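Local coordinates for DisA protein (Sorangium cellulosum, PDB 6CCA) that probably transfers methyl groups to carbon on a polyketide assembly line, building the gem-dimethyl group of disorazol, at residues A[102-105]-A[106-110]; A[166-170]-A[171-175]; A[149-152]-A[153-157]; A[178-182]-A[183-187]. One frame throughout, in Å; residues are numbered along the deposited sequence.

Contact 1. Residues A[102-105]-A[106-110]; sequences GRLY and DSLLA
Tyr105 and Leu109, four residues apart, meet on one side of their helix. In Tyr105, CB stands beside the peptide to Asp106, and CD2 passes the carboxylate of Asp106, whose plane is turned 55° from the ring. With CG set opposite the backbone N (chi1 171°), the ring projects outward from the helix and leans toward its C-terminal end, which brings its far half over Leu109. There CD1 of Leu109 lies over one ring face, 3.5 Å from Tyr105 CE2 and 3.9 Å from the ring centroid, a CH-pi contact that suits a branched aliphatic chain beneath an aromatic. Tyr105 OH passes the same methyl group and goes on to a hydrogen bond with the carbonyl of Ala88, so a tyrosine can be buried here with its polar end satisfied. On a neighbouring side of the helix, Leu104 CD1 meets Leu108 CD2 at 3.9 Å, and both leucines pack on Thr345 of helix 342-346. The backbone beneath is regular: Ser107 N bonds to Arg103 O at 2.9 Å, and Leu109 N to Tyr105 O at 3.0 Å. Asp106 and Arg103 take exposed positions, as charged residues should, while Tyr105 and Leu109 both reach Phe73 of helix 55-75. Such i to i+4 pairing of apolar side chains is characteristic of an amphipathic alpha-helix packed within a helical part of the protein.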
# COMPACT_ATOMS: atom_id res chain seq x y z
N GLY A 102 -4.38 -17.86 -10.83
CA GLY A 102 -3.79 -19.03 -10.27
C GLY A 102 -3.17 -18.85 -8.91
O GLY A 102 -3.45 -19.65 -7.99
N ARG A 103 -2.28 -17.85 -8.77
CA ARG A 103 -1.57 -17.64 -7.52
C ARG A 103 -2.59 -17.04 -6.48
O ARG A 103 -2.57 -17.45 -5.33
CB ARG A 103 -0.36 -16.69 -7.68
CG ARG A 103 0.82 -17.29 -8.44
CD ARG A 103 1.89 -16.25 -8.73
NE ARG A 103 1.44 -15.33 -9.77
CZ ARG A 103 2.10 -14.25 -10.17
NH1 ARG A 103 3.25 -13.90 -9.60
NH2 ARG A 103 1.57 -13.50 -11.10
N LEU A 104 -3.50 -16.18 -6.90
CA LEU A 104 -4.53 -15.72 -5.91
C LEU A 104 -5.30 -16.97 -5.33
O LEU A 104 -5.52 -17.11 -4.15
CB LEU A 104 -5.52 -14.76 -6.56
CG LEU A 104 -6.65 -14.21 -5.64
CD1 LEU A 104 -6.13 -13.65 -4.35
CD2 LEU A 104 -7.51 -13.22 -6.42
N TYR A 105 -5.70 -17.86 -6.24
CA TYR A 105 -6.43 -19.07 -5.86
C TYR A 105 -5.64 -19.85 -4.89
O TYR A 105 -6.18 -20.22 -3.84
CB TYR A 105 -6.76 -19.89 -7.13
CG TYR A 105 -7.32 -21.29 -6.87
CD1 TYR A 105 -8.64 -21.47 -6.51
CD2 TYR A 105 -6.51 -22.43 -7.04
CE1 TYR A 105 -9.15 -22.76 -6.28
CE2 TYR A 105 -7.02 -23.71 -6.83
CZ TYR A 105 -8.35 -23.86 -6.47
OH TYR A 105 -8.90 -25.13 -6.23
N ASP A 106 -4.35 -20.12 -5.15
CA ASP A 106 -3.55 -20.82 -4.15
C ASP A 106 -3.52 -20.09 -2.82
O ASP A 106 -3.56 -20.71 -1.74
CB ASP A 106 -2.10 -21.05 -4.58
CG ASP A 106 -1.98 -21.91 -5.89
OD1 ASP A 106 -2.90 -22.70 -6.25
OD2 ASP A 106 -0.95 -21.69 -6.57
N SER A 107 -3.34 -18.76 -2.87
CA SER A 107 -3.38 -17.99 -1.63
C SER A 107 -4.74 -18.11 -0.88
O SER A 107 -4.75 -18.23 0.37
CB SER A 107 -3.06 -16.49 -1.92
OG SER A 107 -2.96 -15.82 -0.68
N LEU A 108 -5.82 -18.12 -1.60
CA LEU A 108 -7.18 -18.21 -0.98
C LEU A 108 -7.31 -19.58 -0.27
O LEU A 108 -7.84 -19.65 0.84
CB LEU A 108 -8.29 -18.02 -1.99
CG LEU A 108 -8.33 -16.64 -2.69
CD1 LEU A 108 -9.44 -16.60 -3.73
CD2 LEU A 108 -8.38 -15.47 -1.67
N LEU A 109 -6.82 -20.65 -0.92
CA LEU A 109 -6.81 -21.97 -0.24
C LEU A 109 -6.03 -21.96 1.04
O LEU A 109 -6.47 -22.45 2.09
CB LEU A 109 -6.36 -23.06 -1.22
CG LEU A 109 -7.27 -23.28 -2.43
CD1 LEU A 109 -6.67 -24.35 -3.36
CD2 LEU A 109 -8.75 -23.52 -2.05
N ALA A 110 -4.83 -21.34 1.05
CA ALA A 110 -4.04 -21.24 2.26
C ALA A 110 -4.68 -20.39 3.34
O ALA A 110 -4.52 -20.65 4.52
CB ALA A 110 -2.63 -20.69 1.97

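Contact 2. Residues A[166-170]-A[171-175]; sequences PELLR and GQVAA
Glu167 O receives the amide of Gln172 at 2.8 Å, the donor lying in the carbonyl plane, and a weak second bond from Val173 N at 3.4 Å. The next carbonyl, Leu168 O, takes Gly171 N at 2.9 Å, but from above its plane, 65° out of it. These two bonds back into the last turn, from Gln172 and Gly171, make the Schellman motif that ends helix 165-169. Gly171 carries its positive phi (70°), which favours glycine, since a CB would run into Arg170 O. Flanking the glycine, the side chains of Arg170 and Gln172 lie side by side and point the same way. Gln172 has CG beside its backbone N (chi1 -50°) and an extended chain beyond, which carries OE1 to 3.1 Å from Arg170 CD, at the guanidinium edge and near its plane; Arg170 NE is bonded to the carbonyl of Leu95. Glu167 crosses Gln172 at about a right angle and turns its carboxylate to a salt bridge with Arg164, leaving its CB to meet Val173 CG1 at 3.6 Å. Leu168, buried as suits a hydrocarbon chain, sends CD2 against Val173 CG1 at 3.9 Å and against CA of the small Ala175 at 3.6 Å.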
# COMPACT_ATOMS: atom_id res chain seq x y z
N PRO A 166 -17.64 -14.45 -7.49
CA PRO A 166 -17.58 -15.54 -8.50
C PRO A 166 -17.28 -14.99 -9.90
O PRO A 166 -16.37 -15.50 -10.55
CB PRO A 166 -18.95 -16.19 -8.37
CG PRO A 166 -19.40 -15.86 -6.95
CD PRO A 166 -18.87 -14.47 -6.70
N GLU A 167 -17.96 -13.93 -10.34
CA GLU A 167 -17.54 -13.21 -11.56
C GLU A 167 -16.12 -12.69 -11.61
O GLU A 167 -15.45 -12.81 -12.61
CB GLU A 167 -18.49 -12.09 -11.84
CG GLU A 167 -19.92 -12.56 -12.12
CD GLU A 167 -20.88 -11.42 -11.94
OE1 GLU A 167 -21.09 -10.70 -12.95
OE2 GLU A 167 -21.35 -11.17 -10.80
N LEU A 168 -15.65 -12.09 -10.52
CA LEU A 168 -14.32 -11.56 -10.44
C LEU A 168 -13.30 -12.67 -10.69
O LEU A 168 -12.37 -12.53 -11.47
CB LEU A 168 -14.10 -10.91 -9.06
CG LEU A 168 -14.77 -9.54 -8.92
CD1 LEU A 168 -14.79 -9.08 -7.50
CD2 LEU A 168 -14.07 -8.46 -9.73
N LEU A 169 -13.48 -13.77 -9.98
CA LEU A 169 -12.49 -14.80 -9.92
C LEU A 169 -12.42 -15.56 -11.25
O LEU A 169 -11.33 -16.01 -11.64
CB LEU A 169 -12.85 -15.74 -8.78
CG LEU A 169 -11.80 -16.51 -8.04
CD1 LEU A 169 -10.56 -15.68 -7.72
CD2 LEU A 169 -12.46 -17.12 -6.80
N ARG A 170 -13.57 -15.68 -11.91
CA ARG A 170 -13.66 -16.25 -13.24
C ARG A 170 -13.19 -15.26 -14.30
O ARG A 170 -13.12 -15.64 -15.43
CB ARG A 170 -15.09 -16.67 -13.57
CG ARG A 170 -15.57 -17.86 -12.78
CD ARG A 170 -17.08 -18.03 -12.73
NE ARG A 170 -17.31 -19.27 -11.96
CZ ARG A 170 -18.36 -19.58 -11.20
NH1 ARG A 170 -19.37 -18.77 -11.05
NH2 ARG A 170 -18.37 -20.75 -10.57
N GLY A 171 -12.88 -14.02 -13.94
CA GLY A 171 -12.46 -12.99 -14.90
C GLY A 171 -13.59 -12.54 -15.81
O GLY A 171 -13.35 -11.97 -16.87
N GLN A 172 -14.83 -12.78 -15.38
CA GLN A 172 -15.99 -12.41 -16.15
C GLN A 172 -16.38 -10.95 -15.91
O GLN A 172 -17.28 -10.45 -16.56
CB GLN A 172 -17.20 -13.21 -15.75
CG GLN A 172 -17.13 -14.71 -15.65
CD GLN A 172 -18.46 -15.24 -15.15
OE1 GLN A 172 -18.63 -15.62 -14.00
NE2 GLN A 172 -19.45 -15.19 -16.00
N VAL A 173 -15.78 -10.29 -14.93
CA VAL A 173 -15.94 -8.84 -14.77
C VAL A 173 -14.64 -8.29 -14.27
O VAL A 173 -13.97 -8.90 -13.41
CB VAL A 173 -17.11 -8.44 -13.83
CG1 VAL A 173 -16.86 -8.91 -12.42
CG2 VAL A 173 -17.28 -6.92 -13.78
N ALA A 174 -14.24 -7.16 -14.82
CA ALA A 174 -13.01 -6.51 -14.43
C ALA A 174 -13.04 -6.03 -12.98
O ALA A 174 -13.98 -5.39 -12.57
CB ALA A 174 -12.76 -5.31 -15.35
N ALA A 175 -11.98 -6.28 -12.24
CA ALA A 175 -11.85 -5.83 -10.85
C ALA A 175 -12.14 -4.34 -10.65
O ALA A 175 -12.84 -3.96 -9.72
CB ALA A 175 -10.47 -6.16 -10.33

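Contact 3. Residues A[149-152]-A[153-157]; sequences PAIA and PYVRL
Pro149 O lies 3.5 Å from Pro153 CD, so the loop turns its carbonyl to the ring of the second proline. Next along, Ala150 O approaches the Tyr154 ring obliquely, 3.4 Å from CE1, and the methyl group of Ala150 packs on His54. Tyr154 is buried, yet its hydroxyl is bonded to Asn195 OD1, and its ring makes edge-to-face contacts with Phe58 and Phe343. Ile151 gives the main polar link: its carbonyl takes Val155 N at 2.9 Å in a nearly straight bond and Tyr154 N in a weak one, while the same oxygen sits at the edge of the tyrosine ring, near its plane. This is the first turn of helix 152-163. Above the backbone, Ile151 and Val155 pack by their tips, CD1 to CG2 at 4.2 Å. Ile151 CG1 stands between its backbone N and carbonyl carbon (chi1 62°), and the extended chain beyond it carries CD1 to the valine; both beta-branched side chains also touch Leu145 of helix 135-146. Ala152 follows, its small CB pressed tightly against Pro153 CD at 3.5 Å. Proline suits that place, because an amide so early in the helix has no preceding helical carbonyl to bond, and a residue without an N-H costs nothing there. The carbonyl of Ala152 accepts Arg156 N at 2.9 Å with an N-H...O angle of 170°, while CB and CG of the arginine pass alongside that oxygen.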
# COMPACT_ATOMS: atom_id res chain seq x y z
N PRO A 149 -16.66 2.25 13.12
CA PRO A 149 -16.14 3.16 12.10
C PRO A 149 -14.75 2.93 11.55
O PRO A 149 -14.50 3.15 10.38
CB PRO A 149 -16.29 4.57 12.76
CG PRO A 149 -17.47 4.37 13.68
CD PRO A 149 -17.26 2.99 14.26
N ALA A 150 -13.83 2.46 12.38
CA ALA A 150 -12.46 2.34 11.93
C ALA A 150 -12.33 1.30 10.84
O ALA A 150 -11.41 1.36 10.01
CB ALA A 150 -11.57 1.99 13.11
N ILE A 151 -13.22 0.29 10.86
CA ILE A 151 -13.16 -0.75 9.85
C ILE A 151 -14.27 -0.64 8.80
O ILE A 151 -14.29 -1.43 7.83
CB ILE A 151 -13.09 -2.16 10.45
CG1 ILE A 151 -14.32 -2.55 11.29
CG2 ILE A 151 -11.72 -2.36 11.14
CD1 ILE A 151 -14.37 -3.98 11.72
N ALA A 152 -15.25 0.21 9.07
CA ALA A 152 -16.45 0.22 8.21
C ALA A 152 -16.15 0.31 6.69
O ALA A 152 -16.76 -0.42 5.88
CB ALA A 152 -17.42 1.32 8.66
N PRO A 153 -15.23 1.20 6.24
CA PRO A 153 -15.01 1.26 4.79
C PRO A 153 -14.34 0.03 4.21
O PRO A 153 -14.57 -0.30 3.05
CB PRO A 153 -14.11 2.48 4.60
CG PRO A 153 -13.52 2.71 5.97
CD PRO A 153 -14.54 2.30 6.94
N TYR A 154 -13.57 -0.67 5.05
CA TYR A 154 -12.96 -1.94 4.66
C TYR A 154 -14.06 -3.02 4.53
O TYR A 154 -14.08 -3.77 3.55
CB TYR A 154 -11.91 -2.38 5.67
CG TYR A 154 -10.82 -1.33 5.88
CD1 TYR A 154 -11.03 -0.25 6.74
CD2 TYR A 154 -9.62 -1.42 5.27
CE1 TYR A 154 -10.13 0.74 6.90
CE2 TYR A 154 -8.65 -0.41 5.41
CZ TYR A 154 -8.90 0.66 6.25
OH TYR A 154 -8.01 1.72 6.49
N VAL A 155 -14.99 -3.04 5.47
CA VAL A 155 -16.11 -3.99 5.47
C VAL A 155 -16.95 -3.75 4.20
O VAL A 155 -17.28 -4.68 3.44
CB VAL A 155 -16.97 -3.86 6.73
CG1 VAL A 155 -18.23 -4.68 6.63
CG2 VAL A 155 -16.16 -4.32 7.94
N ARG A 156 -17.26 -2.48 3.97
CA ARG A 156 -18.02 -2.08 2.79
C ARG A 156 -17.36 -2.59 1.51
O ARG A 156 -18.01 -3.22 0.68
CB ARG A 156 -18.15 -0.56 2.74
CG ARG A 156 -19.30 -0.01 3.57
CD ARG A 156 -19.59 1.44 3.23
NE ARG A 156 -20.04 1.60 1.85
CZ ARG A 156 -19.34 2.21 0.90
NH1 ARG A 156 -18.15 2.73 1.18
NH2 ARG A 156 -19.83 2.31 -0.33
N LEU A 157 -16.07 -2.31 1.35
CA LEU A 157 -15.35 -2.75 0.16
C LEU A 157 -15.38 -4.30 0.02
O LEU A 157 -15.54 -4.82 -1.07
CB LEU A 157 -13.91 -2.26 0.22
CG LEU A 157 -13.08 -2.77 -0.97
CD1 LEU A 157 -13.73 -2.35 -2.27
CD2 LEU A 157 -11.63 -2.26 -0.95

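Contact 4. Residues A[178-182]-A[183-187]; sequences VLFPQ and GSMDL
Just past helix 175-179 the chain reverses through two overlapping beta-turns, with Gly183 N bonded to Phe180 O at 2.9 Å and Ser184 N to Pro181 O at 2.8 Å, each donor standing above the plane of its carbonyl. Two residues with positive phi, Gln182 and Gly183, carry the reversal; a glycine is well placed at the second, where a CB would collide with Gln182 O. Phe180 and Met185 then lie side by side, pointing the same way. The methyl group CE of Met185 reaches Phe180 CE1 at 3.5 Å, and its sulfur SD comes to the ring edge, 5.1 Å from the centroid, a Met-aromatic contact. A bend at chi2 (-69°) brings the thioether back to the ring, a bend that the flexible methionine chain takes easily. Ser184 O sits at the same ring's edge, near its plane. A water donates to this carbonyl and to Leu179 O and accepts from Leu187 N at 3.2 Å, so that it links the helix end, the turn and the chain beyond. Across the turn, Leu187 is buried: its CD1 lies 3.4 Å from the carbonyl oxygen of Val178 and packs on Pro181 CD at 4.0 Å, leucine and proline making the apolar part of the contact, and it also touches Ala160 of helix 152-163. Ser184 OG appears to accept from Asp186 N, though its modelled place is less sure. Overlapping beta-turns, the Met-aromatic pair and a probable ST turn thus form the connection from helix 175-179 toward helix 189-192.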
# COMPACT_ATOMS: atom_id res chain seq x y z
N VAL A 178 -15.71 -3.21 -10.17
CA VAL A 178 -16.31 -3.44 -8.86
C VAL A 178 -15.67 -2.54 -7.80
O VAL A 178 -16.34 -1.98 -6.92
CB VAL A 178 -16.13 -4.92 -8.50
CG1 VAL A 178 -16.72 -5.20 -7.12
CG2 VAL A 178 -16.75 -5.81 -9.57
N LEU A 179 -14.34 -2.41 -7.85
CA LEU A 179 -13.62 -1.56 -6.88
C LEU A 179 -13.83 -0.06 -7.16
O LEU A 179 -13.80 0.74 -6.23
CB LEU A 179 -12.12 -1.86 -6.93
CG LEU A 179 -11.72 -3.29 -6.63
CD1 LEU A 179 -10.25 -3.47 -7.04
CD2 LEU A 179 -11.93 -3.56 -5.15
N PHE A 180 -14.06 0.29 -8.43
CA PHE A 180 -14.39 1.68 -8.82
C PHE A 180 -15.76 1.72 -9.51
O PHE A 180 -15.85 1.79 -10.73
CB PHE A 180 -13.29 2.20 -9.74
CG PHE A 180 -11.92 2.20 -9.11
CD1 PHE A 180 -11.54 3.23 -8.25
CD2 PHE A 180 -11.04 1.17 -9.34
CE1 PHE A 180 -10.30 3.24 -7.66
CE2 PHE A 180 -9.79 1.16 -8.76
CZ PHE A 180 -9.42 2.20 -7.92
N PRO A 181 -16.84 1.65 -8.73
CA PRO A 181 -18.12 1.42 -9.41
C PRO A 181 -18.51 2.64 -10.21
O PRO A 181 -18.43 3.78 -9.70
CB PRO A 181 -19.12 1.20 -8.28
CG PRO A 181 -18.40 1.60 -7.00
CD PRO A 181 -16.93 1.46 -7.27
N GLN A 182 -18.89 2.39 -11.45
CA GLN A 182 -19.23 3.45 -12.38
C GLN A 182 -18.14 4.47 -12.43
O GLN A 182 -18.42 5.65 -12.53
CB GLN A 182 -20.51 4.15 -11.97
CG GLN A 182 -21.73 3.41 -12.44
CD GLN A 182 -22.20 2.40 -11.45
OE1 GLN A 182 -22.11 2.61 -10.23
NE2 GLN A 182 -22.70 1.28 -11.95
N GLY A 183 -16.89 4.01 -12.33
CA GLY A 183 -15.74 4.86 -12.44
C GLY A 183 -15.44 5.61 -11.16
O GLY A 183 -14.39 6.19 -11.07
N SER A 184 -16.35 5.60 -10.18
CA SER A 184 -16.18 6.43 -8.99
C SER A 184 -15.14 5.94 -7.96
O SER A 184 -14.56 4.84 -8.06
CB SER A 184 -17.52 6.61 -8.29
OG SER A 184 -17.81 5.46 -7.52
N MET A 185 -14.94 6.83 -6.97
CA MET A 185 -14.13 6.60 -5.78
C MET A 185 -15.02 6.32 -4.55
O MET A 185 -14.57 6.44 -3.37
CB MET A 185 -13.27 7.85 -5.50
CG MET A 185 -12.15 8.03 -6.49
SD MET A 185 -10.88 6.78 -6.31
CE MET A 185 -10.23 6.68 -7.98
N ASP A 186 -16.28 5.95 -4.80
CA ASP A 186 -17.22 5.72 -3.72
C ASP A 186 -16.75 4.69 -2.68
O ASP A 186 -17.11 4.76 -1.48
CB ASP A 186 -18.57 5.26 -4.31
CG ASP A 186 -19.23 6.35 -5.18
OD1 ASP A 186 -18.60 7.42 -5.41
OD2 ASP A 186 -20.36 6.09 -5.61
N LEU A 187 -16.05 3.68 -3.17
CA LEU A 187 -15.55 2.60 -2.27
C LEU A 187 -14.10 2.78 -1.89
O LEU A 187 -13.72 2.46 -0.75
CB LEU A 187 -15.65 1.22 -2.95
CG LEU A 187 -17.05 0.68 -3.13
CD1 LEU A 187 -16.97 -0.68 -3.85
CD2 LEU A 187 -17.75 0.48 -1.80
O HOH W 1 -14.19 3.28 -5.71

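Overall arrangement
From the N terminus the chain first forms contact 1, within helix 102-114, then contact 3 at the start of helix 152-163, contact 2 at the end of helix 165-169, and contact 4 after helix 175-179. Each closes only a short local turn; they run in series, and none nests in or crosses another. In space, Leu169 of contact 2 packs on Leu104 and Leu108, joining helix 165-169 to helix 102-114, while Leu168 and Val173 meet Val178, tying it to helix 175-179. Leu157 of contact 3 touches Leu179 and Leu187, which fastens the 175-187 region to helix 152-163. Contacts 1 and 3 stay apart, about 13 Å between nearest atoms.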